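Local coordinates for endoglucanase E (Clostridium thermocellum, PDB 2WAO), which probably removes acetyl groups from plant cell-wall polysaccharides through its family 2 carbohydrate esterase domain, which also binds cellulose chains, within a cellulase, at residues W175-A187 / N224-F236. Sequence-based numbering, arbitrary orientation.
Sequences WSGIGLTMNYGGA and NDFSTSFADKTKF. With BGC (beta-D-glucopyranose), chain B; BGC (beta-D-glucopyranose), chain C; BGC (beta-D-glucopyranose), chain D; FMT (formic acid), chain H.
D225 OD1 takes two short bonds from T181. T181 N meets D225 OD1 on the syn side at 2.7 Å, and T181 OG1 donates to the same OD1 from the anti side, also at 2.7 Å; the N of M182 adds a weak third bond. The other oxygen, OD2, receives L180 N through its syn lone pair, nearly straight at 168°. Both carboxylate oxygens are thus engaged and the buried group is fixed in rotation, its charge probably offset by these donors. T181 OG1 reaches D225 OD1 because chi1 of 72° places the hydroxyl between the backbone N and the carbonyl carbon of T181, which sends CG2 the other way, onto K235 CG and F236 CA. Beside this, L180 CD1 packs obliquely against F236 CE1, 3.7 Å away, and K235 NZ bonds weakly to T181 O. M182, bent at chi3, lays SD 3.4 Å from S229 O.

Toward the ligand, the Y184 ring offers one face to the glucose of chain B, whose C5 stands 3.6 Å above the plane of the Y184 ring, offset toward the rim. S227 OG lies at the ring edge and T228 CG2 comes obliquely against it. One water joins the two segments here, accepting from G185 N, donating to N224 O, and bonded to both S227 OG and T228 OG1. S176, G177 and Y184 all line the glycan pocket. The loop after strand 168-174, packed beside this pocket on the segment beyond strand 216-220, which runs from the end of helix 223-226 to the start of helix 233-250, is characteristic of the SGNH (GDSL-like) hydrolase fold.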
ATOM      1  N   TRP A 175       5.816   5.061  -0.314  1.00  2.89           N
ATOM      2  CA  TRP A 175       7.132   5.256   0.335  1.00  2.95           C
ATOM      3  C   TRP A 175       6.987   6.447   1.254  1.00  2.95           C
ATOM      4  O   TRP A 175       6.616   7.543   0.797  1.00  3.00           O
ATOM      5  CB  TRP A 175       8.172   5.555  -0.756  1.00  3.15           C
ATOM      6  CG  TRP A 175       9.592   5.494  -0.249  1.00  5.11           C
ATOM      7  CD1 TRP A 175      10.241   6.456   0.473  1.00  9.28           C
ATOM      8  CD2 TRP A 175      10.533   4.438  -0.478  1.00  5.23           C
ATOM      9  NE1 TRP A 175      11.552   6.049   0.725  1.00  5.32           N
ATOM     10  CE2 TRP A 175      11.751   4.820   0.140  1.00  8.01           C
ATOM     11  CE3 TRP A 175      10.458   3.179  -1.144  1.00  9.12           C
ATOM     12  CZ2 TRP A 175      12.902   3.983   0.139  1.00  8.57           C
ATOM     13  CZ3 TRP A 175      11.602   2.353  -1.155  1.00  8.80           C
ATOM     14  CH2 TRP A 175      12.816   2.772  -0.531  1.00  8.54           C
ATOM     15  N   SER A 176       7.240   6.242   2.548  1.00  3.65           N
ATOM     16  CA  SER A 176       7.051   7.311   3.549  1.00  5.34           C
ATOM     17  C   SER A 176       7.919   8.534   3.235  1.00  5.13           C
ATOM     18  O   SER A 176       9.094   8.389   2.883  1.00  5.53           O
ATOM     19  CB  SER A 176       7.323   6.799   4.955  1.00  5.58           C
ATOM     20  OG  SER A 176       6.169   6.166   5.463  1.00  6.65           O
ATOM     21  N   GLY A 177       7.304   9.714   3.281  1.00  4.94           N
ATOM     22  CA  GLY A 177       7.996  10.992   3.028  1.00  5.54           C
ATOM     23  C   GLY A 177       8.190  11.382   1.567  1.00  4.60           C
ATOM     24  O   GLY A 177       8.741  12.439   1.302  1.00  4.98           O
ATOM     25  N   ILE A 178       7.766  10.542   0.613  1.00  4.04           N
ATOM     26  CA  ILE A 178       8.037  10.807  -0.800  1.00  2.94           C
ATOM     27  C   ILE A 178       7.035  11.834  -1.370  1.00  3.86           C
ATOM     28  O   ILE A 178       5.882  11.911  -0.891  1.00  4.10           O
ATOM     29  CB  ILE A 178       7.959   9.475  -1.616  1.00  2.46           C
ATOM     30  CG1 ILE A 178       8.922   9.546  -2.818  1.00  2.35           C
ATOM     31  CG2 ILE A 178       6.484   9.087  -2.019  1.00  2.00           C
ATOM     32  CD1 ILE A 178       9.140   8.173  -3.499  1.00  2.00           C
ATOM     33  N   GLY A 179       7.451  12.564  -2.395  1.00  3.92           N
ATOM     34  CA  GLY A 179       6.557  13.518  -3.050  1.00  4.81           C
ATOM     35  C   GLY A 179       6.752  13.483  -4.550  1.00  4.99           C
ATOM     36  O   GLY A 179       7.505  12.637  -5.109  1.00  4.82           O
ATOM     37  N   LEU A 180       6.059  14.409  -5.202  1.00  4.51           N
ATOM     38  CA  LEU A 180       6.148  14.570  -6.613  1.00  4.98           C
ATOM     39  C   LEU A 180       7.322  15.476  -7.001  1.00  5.24           C
ATOM     40  O   LEU A 180       7.960  15.252  -8.070  1.00  4.57           O
ATOM     41  CB  LEU A 180       4.879  15.220  -7.175  1.00  3.85           C
ATOM     42  CG  LEU A 180       3.802  14.157  -7.285  1.00  8.09           C
ATOM     43  CD1 LEU A 180       2.417  14.722  -7.238  1.00 11.06           C
ATOM     44  CD2 LEU A 180       4.033  13.332  -8.579  1.00  5.93           C
ATOM     45  N   THR A 181       7.549  16.527  -6.206  1.00  5.07           N
ATOM     46  CA  THR A 181       8.684  17.479  -6.521  1.00  6.26           C
ATOM     47  C   THR A 181       9.774  17.504  -5.461  1.00  6.40           C
ATOM     48  O   THR A 181      10.884  18.060  -5.706  1.00  5.93           O
ATOM     49  CB  THR A 181       8.186  18.962  -6.696  1.00  5.78           C
ATOM     50  OG1 THR A 181       7.814  19.482  -5.421  1.00  8.82           O
ATOM     51  CG2 THR A 181       7.002  19.018  -7.647  1.00  8.43           C
ATOM     52  N   MET A 182       9.462  16.967  -4.284  1.00  6.67           N
ATOM     53  CA  MET A 182      10.356  16.993  -3.118  1.00  6.98           C
ATOM     54  C   MET A 182       9.917  15.925  -2.140  1.00  7.65           C
ATOM     55  O   MET A 182       8.756  15.521  -2.153  1.00  9.20           O
ATOM     56  CB  MET A 182      10.319  18.382  -2.438  1.00  7.13           C
ATOM     57  CG  MET A 182       8.949  18.700  -1.883  1.00  7.86           C
ATOM     58  SD  MET A 182       8.840  20.341  -1.181  1.00 11.41           S
ATOM     59  CE  MET A 182       9.727  19.998   0.306  1.00 10.31           C
ATOM     60  N   ASN A 183      10.837  15.485  -1.288  1.00  5.73           N
ATOM     61  CA  ASN A 183      10.517  14.623  -0.174  1.00  6.71           C
ATOM     62  C   ASN A 183      10.313  15.467   1.079  1.00  6.04           C
ATOM     63  O   ASN A 183      10.605  16.652   1.071  1.00  5.37           O
ATOM     64  CB  ASN A 183      11.627  13.585  -0.018  1.00  7.08           C
ATOM     65  CG  ASN A 183      11.711  12.710  -1.255  1.00  9.86           C
ATOM     66  OD1 ASN A 183      10.678  12.295  -1.806  1.00 11.29           O
ATOM     67  ND2 ASN A 183      12.906  12.558  -1.781  1.00 16.67           N
ATOM     68  N   TYR A 184       9.792  14.860   2.127  1.00  5.95           N
ATOM     69  CA  TYR A 184       9.554  15.555   3.400  1.00  6.28           C
ATOM     70  C   TYR A 184      10.752  16.423   3.839  1.00  6.61           C
ATOM     71  O   TYR A 184      11.870  15.939   3.904  1.00  5.95           O
ATOM     72  CB  TYR A 184       9.212  14.566   4.527  1.00  7.54           C
ATOM     73  CG  TYR A 184       8.957  15.365   5.784  1.00  9.51           C
ATOM     74  CD1 TYR A 184       7.799  16.134   5.914  1.00  6.91           C
ATOM     75  CD2 TYR A 184       9.932  15.441   6.784  1.00  9.38           C
ATOM     76  CE1 TYR A 184       7.608  16.938   7.039  1.00  7.36           C
ATOM     77  CE2 TYR A 184       9.738  16.239   7.921  1.00 10.80           C
ATOM     78  CZ  TYR A 184       8.572  16.962   8.028  1.00 11.04           C
ATOM     79  OH  TYR A 184       8.387  17.734   9.144  1.00 13.08           O
ATOM     80  N   GLY A 185      10.472  17.695   4.141  1.00  7.88           N
ATOM     81  CA  GLY A 185      11.491  18.672   4.615  1.00  9.19           C
ATOM     82  C   GLY A 185      12.593  19.029   3.596  1.00  9.75           C
ATOM     83  O   GLY A 185      13.623  19.610   3.975  1.00  9.84           O
ATOM     84  N   GLY A 186      12.385  18.671   2.331  1.00  8.75           N
ATOM     85  CA  GLY A 186      13.370  18.871   1.250  1.00  9.06           C
ATOM     86  C   GLY A 186      14.605  17.967   1.330  1.00  9.81           C
ATOM     87  O   GLY A 186      15.650  18.282   0.715  1.00 10.52           O
ATOM     88  N   ALA A 187      14.521  16.857   2.068  1.00  9.15           N
ATOM     89  CA  ALA A 187      15.608  15.856   2.099  1.00  8.47           C
ATOM     90  C   ALA A 187      15.807  15.312   0.674  1.00  9.27           C
ATOM     91  O   ALA A 187      14.832  15.040  -0.056  1.00  9.08           O
ATOM     92  CB  ALA A 187      15.283  14.706   3.087  1.00  9.53           C
ATOM     93  N   ASN A 224       3.898  15.785   1.073  1.00  6.44           N
ATOM     94  CA  ASN A 224       5.291  16.155   1.322  1.00  5.22           C
ATOM     95  C   ASN A 224       5.688  17.358   0.479  1.00  5.31           C
ATOM     96  O   ASN A 224       6.661  18.026   0.781  1.00  6.75           O
ATOM     97  CB  ASN A 224       6.209  14.918   1.148  1.00  6.92           C
ATOM     98  CG  ASN A 224       5.913  13.899   2.173  1.00  6.86           C
ATOM     99  OD1 ASN A 224       5.404  12.786   1.862  1.00  6.75           O
ATOM    100  ND2 ASN A 224       6.049  14.298   3.418  1.00  4.58           N
ATOM    101  N   ASP A 225       4.937  17.618  -0.588  1.00  4.99           N
ATOM    102  CA  ASP A 225       5.156  18.819  -1.422  1.00  5.13           C
ATOM    103  C   ASP A 225       4.652  20.126  -0.772  1.00  5.81           C
ATOM    104  O   ASP A 225       5.008  21.202  -1.235  1.00  5.82           O
ATOM    105  CB  ASP A 225       4.519  18.636  -2.793  1.00  5.23           C
ATOM    106  CG  ASP A 225       5.174  17.465  -3.570  1.00  5.93           C
ATOM    107  OD1 ASP A 225       6.254  17.690  -4.158  1.00  7.70           O
ATOM    108  OD2 ASP A 225       4.634  16.324  -3.574  1.00  7.94           O
ATOM    109  N   PHE A 226       3.801  20.019   0.255  1.00  5.60           N
ATOM    110  CA  PHE A 226       3.211  21.215   0.906  1.00  6.71           C
ATOM    111  C   PHE A 226       3.276  21.222   2.417  1.00  8.58           C
ATOM    112  O   PHE A 226       2.723  22.140   3.038  1.00 11.05           O
ATOM    113  CB  PHE A 226       1.732  21.444   0.425  1.00  7.46           C
ATOM    114  CG  PHE A 226       1.640  21.680  -1.019  1.00  7.15           C
ATOM    115  CD1 PHE A 226       1.832  22.988  -1.541  1.00  8.01           C
ATOM    116  CD2 PHE A 226       1.451  20.594  -1.908  1.00  5.80           C
ATOM    117  CE1 PHE A 226       1.834  23.237  -2.887  1.00  9.41           C
ATOM    118  CE2 PHE A 226       1.459  20.837  -3.296  1.00 10.76           C
ATOM    119  CZ  PHE A 226       1.640  22.156  -3.785  1.00 10.48           C
ATOM    120  N   SER A 227       3.939  20.246   3.053  1.00  8.40           N
ATOM    121  CA  SER A 227       3.937  20.233   4.509  1.00  9.29           C
ATOM    122  C   SER A 227       5.037  21.109   5.121  1.00 10.07           C
ATOM    123  O   SER A 227       4.963  21.419   6.268  1.00 10.48           O
ATOM    124  CB  SER A 227       3.954  18.817   5.104  1.00  8.46           C
ATOM    125  OG  SER A 227       5.162  18.135   4.728  1.00 10.24           O
ATOM    126  N   THR A 228       6.070  21.472   4.359  1.00 10.89           N
ATOM    127  CA  THR A 228       7.107  22.332   4.917  1.00 12.25           C
ATOM    128  C   THR A 228       7.217  23.579   4.040  1.00 13.91           C
ATOM    129  O   THR A 228       6.626  24.615   4.390  1.00 17.15           O
ATOM    130  CB  THR A 228       8.460  21.579   5.136  1.00 11.06           C
ATOM    131  OG1 THR A 228       8.867  20.976   3.903  1.00 10.14           O
ATOM    132  CG2 THR A 228       8.321  20.498   6.253  1.00 11.66           C
ATOM    133  N   SER A 229       7.837  23.447   2.879  1.00 14.31           N
ATOM    134  CA  SER A 229       8.050  24.549   1.943  1.00 15.60           C
ATOM    135  C   SER A 229       7.189  24.232   0.724  1.00 14.48           C
ATOM    136  O   SER A 229       7.360  23.144   0.146  1.00 14.97           O
ATOM    137  CB  SER A 229       9.514  24.539   1.551  1.00 16.30           C
ATOM    138  OG  SER A 229       9.807  25.655   0.749  1.00 23.07           O
ATOM    139  N   PHE A 230       6.259  25.123   0.380  1.00 12.08           N
ATOM    140  CA  PHE A 230       5.243  24.862  -0.656  1.00 10.98           C
ATOM    141  C   PHE A 230       5.900  24.693  -2.026  1.00 11.86           C
ATOM    142  O   PHE A 230       6.615  25.597  -2.475  1.00 12.05           O
ATOM    143  CB  PHE A 230       4.217  26.006  -0.755  1.00 11.56           C
ATOM    144  CG  PHE A 230       3.416  26.253   0.516  1.00 10.80           C
ATOM    145  CD1 PHE A 230       3.211  25.234   1.460  1.00  9.47           C
ATOM    146  CD2 PHE A 230       2.845  27.497   0.735  1.00 12.53           C
ATOM    147  CE1 PHE A 230       2.456  25.481   2.634  1.00  9.70           C
ATOM    148  CE2 PHE A 230       2.100  27.747   1.895  1.00 11.34           C
ATOM    149  CZ  PHE A 230       1.896  26.733   2.831  1.00 11.24           C
ATOM    150  N   ALA A 231       5.636  23.586  -2.723  1.00  9.99           N
ATOM    151  CA  ALA A 231       6.226  23.363  -4.060  1.00  9.91           C
ATOM    152  C   ALA A 231       5.721  24.412  -5.055  1.00 10.70           C
ATOM    153  O   ALA A 231       4.571  24.847  -4.980  1.00  9.61           O
ATOM    154  CB  ALA A 231       5.853  21.953  -4.581  1.00  9.59           C
ATOM    155  N   ASP A 232       6.571  24.739  -6.025  1.00 11.58           N
ATOM    156  CA  ASP A 232       6.226  25.597  -7.165  1.00 12.90           C
ATOM    157  C   ASP A 232       5.009  25.055  -7.926  1.00 11.75           C
ATOM    158  O   ASP A 232       4.979  23.861  -8.256  1.00 11.29           O
ATOM    159  CB  ASP A 232       7.431  25.654  -8.110  1.00 14.25           C
ATOM    160  CG  ASP A 232       7.131  26.420  -9.405  1.00 19.08           C
ATOM    161  OD1 ASP A 232       6.980  27.667  -9.306  1.00 24.55           O
ATOM    162  OD2 ASP A 232       7.056  25.801 -10.512  1.00 19.84           O
ATOM    163  N   LYS A 233       4.021  25.904  -8.213  1.00  9.54           N
ATOM    164  CA  LYS A 233       2.834  25.423  -8.927  1.00 10.11           C
ATOM    165  C   LYS A 233       3.137  24.714 -10.260  1.00 11.12           C
ATOM    166  O   LYS A 233       2.694  23.592 -10.479  1.00  9.62           O
ATOM    167  CB  LYS A 233       1.820  26.515  -9.178  1.00  9.45           C
ATOM    168  CG  LYS A 233       0.542  25.982  -9.832  1.00 10.37           C
ATOM    169  CD  LYS A 233      -0.471  27.071 -10.082  1.00 12.14           C
ATOM    170  CE  LYS A 233      -1.735  26.471 -10.694  1.00 15.13           C
ATOM    171  NZ  LYS A 233      -2.816  27.502 -10.749  1.00 17.45           N
ATOM    172  N   THR A 234       3.866  25.384 -11.158  1.00 10.49           N
ATOM    173  CA  THR A 234       4.130  24.764 -12.462  1.00 12.13           C
ATOM    174  C   THR A 234       4.844  23.409 -12.338  1.00 11.34           C
ATOM    175  O   THR A 234       4.459  22.431 -13.012  1.00 12.09           O
ATOM    176  CB  THR A 234       4.891  25.756 -13.402  1.00 12.91           C
ATOM    177  OG1 THR A 234       4.087  26.937 -13.535  1.00 14.56           O
ATOM    178  CG2 THR A 234       5.045  25.156 -14.765  1.00 14.13           C
ATOM    179  N   LYS A 235       5.824  23.363 -11.452  1.00 11.91           N
ATOM    180  CA  LYS A 235       6.625  22.181 -11.178  1.00 12.47           C
ATOM    181  C   LYS A 235       5.737  21.028 -10.672  1.00 10.76           C
ATOM    182  O   LYS A 235       5.782  19.911 -11.192  1.00  9.46           O
ATOM    183  CB  LYS A 235       7.693  22.511 -10.146  1.00 13.32           C
ATOM    184  CG  LYS A 235       8.651  21.358  -9.850  1.00 19.37           C
ATOM    185  CD  LYS A 235       9.808  21.732  -8.863  1.00 21.26           C
ATOM    186  CE  LYS A 235      10.980  20.755  -9.058  1.00 27.28           C
ATOM    187  NZ  LYS A 235      11.884  20.582  -7.857  1.00 29.39           N
ATOM    188  N   PHE A 236       4.922  21.340  -9.677  1.00  7.86           N
ATOM    189  CA  PHE A 236       3.993  20.362  -9.088  1.00  6.60           C
ATOM    190  C   PHE A 236       2.914  19.839 -10.077  1.00  7.00           C
ATOM    191  O   PHE A 236       2.690  18.613 -10.185  1.00  5.73           O
ATOM    192  CB  PHE A 236       3.354  20.926  -7.801  1.00  6.64           C
ATOM    193  CG  PHE A 236       2.431  19.922  -7.113  1.00  6.43           C
ATOM    194  CD1 PHE A 236       2.950  18.979  -6.223  1.00  7.10           C
ATOM    195  CD2 PHE A 236       1.075  19.891  -7.419  1.00  8.92           C
ATOM    196  CE1 PHE A 236       2.119  18.040  -5.599  1.00  8.33           C
ATOM    197  CE2 PHE A 236       0.230  18.955  -6.817  1.00  5.87           C
ATOM    198  CZ  PHE A 236       0.743  18.035  -5.917  1.00  6.13           C
TER
HETATM  199  C2  BGC B   4       8.154  13.103  10.532  1.00 13.82           C
HETATM  200  C3  BGC B   4       9.305  12.633   9.654  1.00 13.03           C
HETATM  201  C4  BGC B   4       8.760  11.784   8.500  1.00 11.36           C
HETATM  202  C5  BGC B   4       7.694  12.603   7.738  1.00 12.26           C
HETATM  203  C6  BGC B   4       7.110  11.913   6.489  1.00 14.52           C
HETATM  204  C1  BGC B   4       7.112  13.819   9.678  1.00 12.63           C
HETATM  205  O2  BGC B   4       8.669  13.928  11.582  1.00 14.16           O
HETATM  206  O3  BGC B   4      10.221  11.858  10.439  1.00 15.14           O
HETATM  207  O4  BGC B   4       9.850  11.662   7.731  1.00 13.99           O
HETATM  208  O5  BGC B   4       6.657  12.959   8.650  1.00 11.79           O
HETATM  209  O6  BGC B   4       6.491  10.701   6.883  1.00 16.86           O
HETATM  210  C2  BGC C   5      11.191  10.398   6.155  1.00 19.12           C
HETATM  211  C3  BGC C   5      11.583   8.966   5.772  1.00 21.72           C
HETATM  212  C4  BGC C   5      11.831   8.109   7.015  1.00 21.69           C
HETATM  213  C5  BGC C   5      10.583   8.142   7.876  1.00 20.73           C
HETATM  214  C6  BGC C   5      10.681   7.204   9.093  1.00 19.68           C
HETATM  215  C1  BGC C   5      10.094  10.358   7.214  1.00 17.70           C
HETATM  216  O2  BGC C   5      10.772  11.148   5.023  1.00 14.83           O
HETATM  217  O3  BGC C   5      12.674   8.970   4.873  1.00 23.01           O
HETATM  218  O4  BGC C   5      12.048   6.767   6.628  1.00 27.21           O
HETATM  219  O5  BGC C   5      10.468   9.498   8.273  1.00 18.85           O
HETATM  220  O6  BGC C   5      11.390   7.824  10.133  1.00 22.92           O
HETATM  221  C2  BGC D   3       3.423  16.456   8.975  1.00 14.08           C
HETATM  222  C3  BGC D   3       4.232  15.169   9.122  1.00 12.48           C
HETATM  223  C4  BGC D   3       5.368  15.355  10.115  1.00 11.21           C
HETATM  224  C5  BGC D   3       4.844  15.905  11.446  1.00 15.81           C
HETATM  225  C6  BGC D   3       6.057  16.303  12.291  1.00 18.93           C
HETATM  226  C1  BGC D   3       2.970  16.951  10.362  1.00 17.10           C
HETATM  227  O2  BGC D   3       2.285  16.246   8.143  1.00 13.87           O
HETATM  228  O3  BGC D   3       4.736  14.788   7.862  1.00 12.39           O
HETATM  229  O4  BGC D   3       5.993  14.224  10.457  1.00 12.46           O
HETATM  230  O5  BGC D   3       4.037  17.079  11.284  1.00 15.33           O
HETATM  231  O6  BGC D   3       5.491  16.830  13.443  1.00 24.88           O
HETATM  232  C   FMT H1345       5.684  27.597   2.759  1.00 33.14           C
HETATM  233  O1  FMT H1345       5.743  28.551   3.540  1.00 33.60           O
HETATM  234  O2  FMT H1345       6.252  27.603   1.665  1.00 32.34           O
HETATM  235  O   HOH W   1       3.472  13.377  -0.744  1.00  9.76           O
HETATM  236  O   HOH W   2       7.626  18.472   3.473  1.00  5.64           O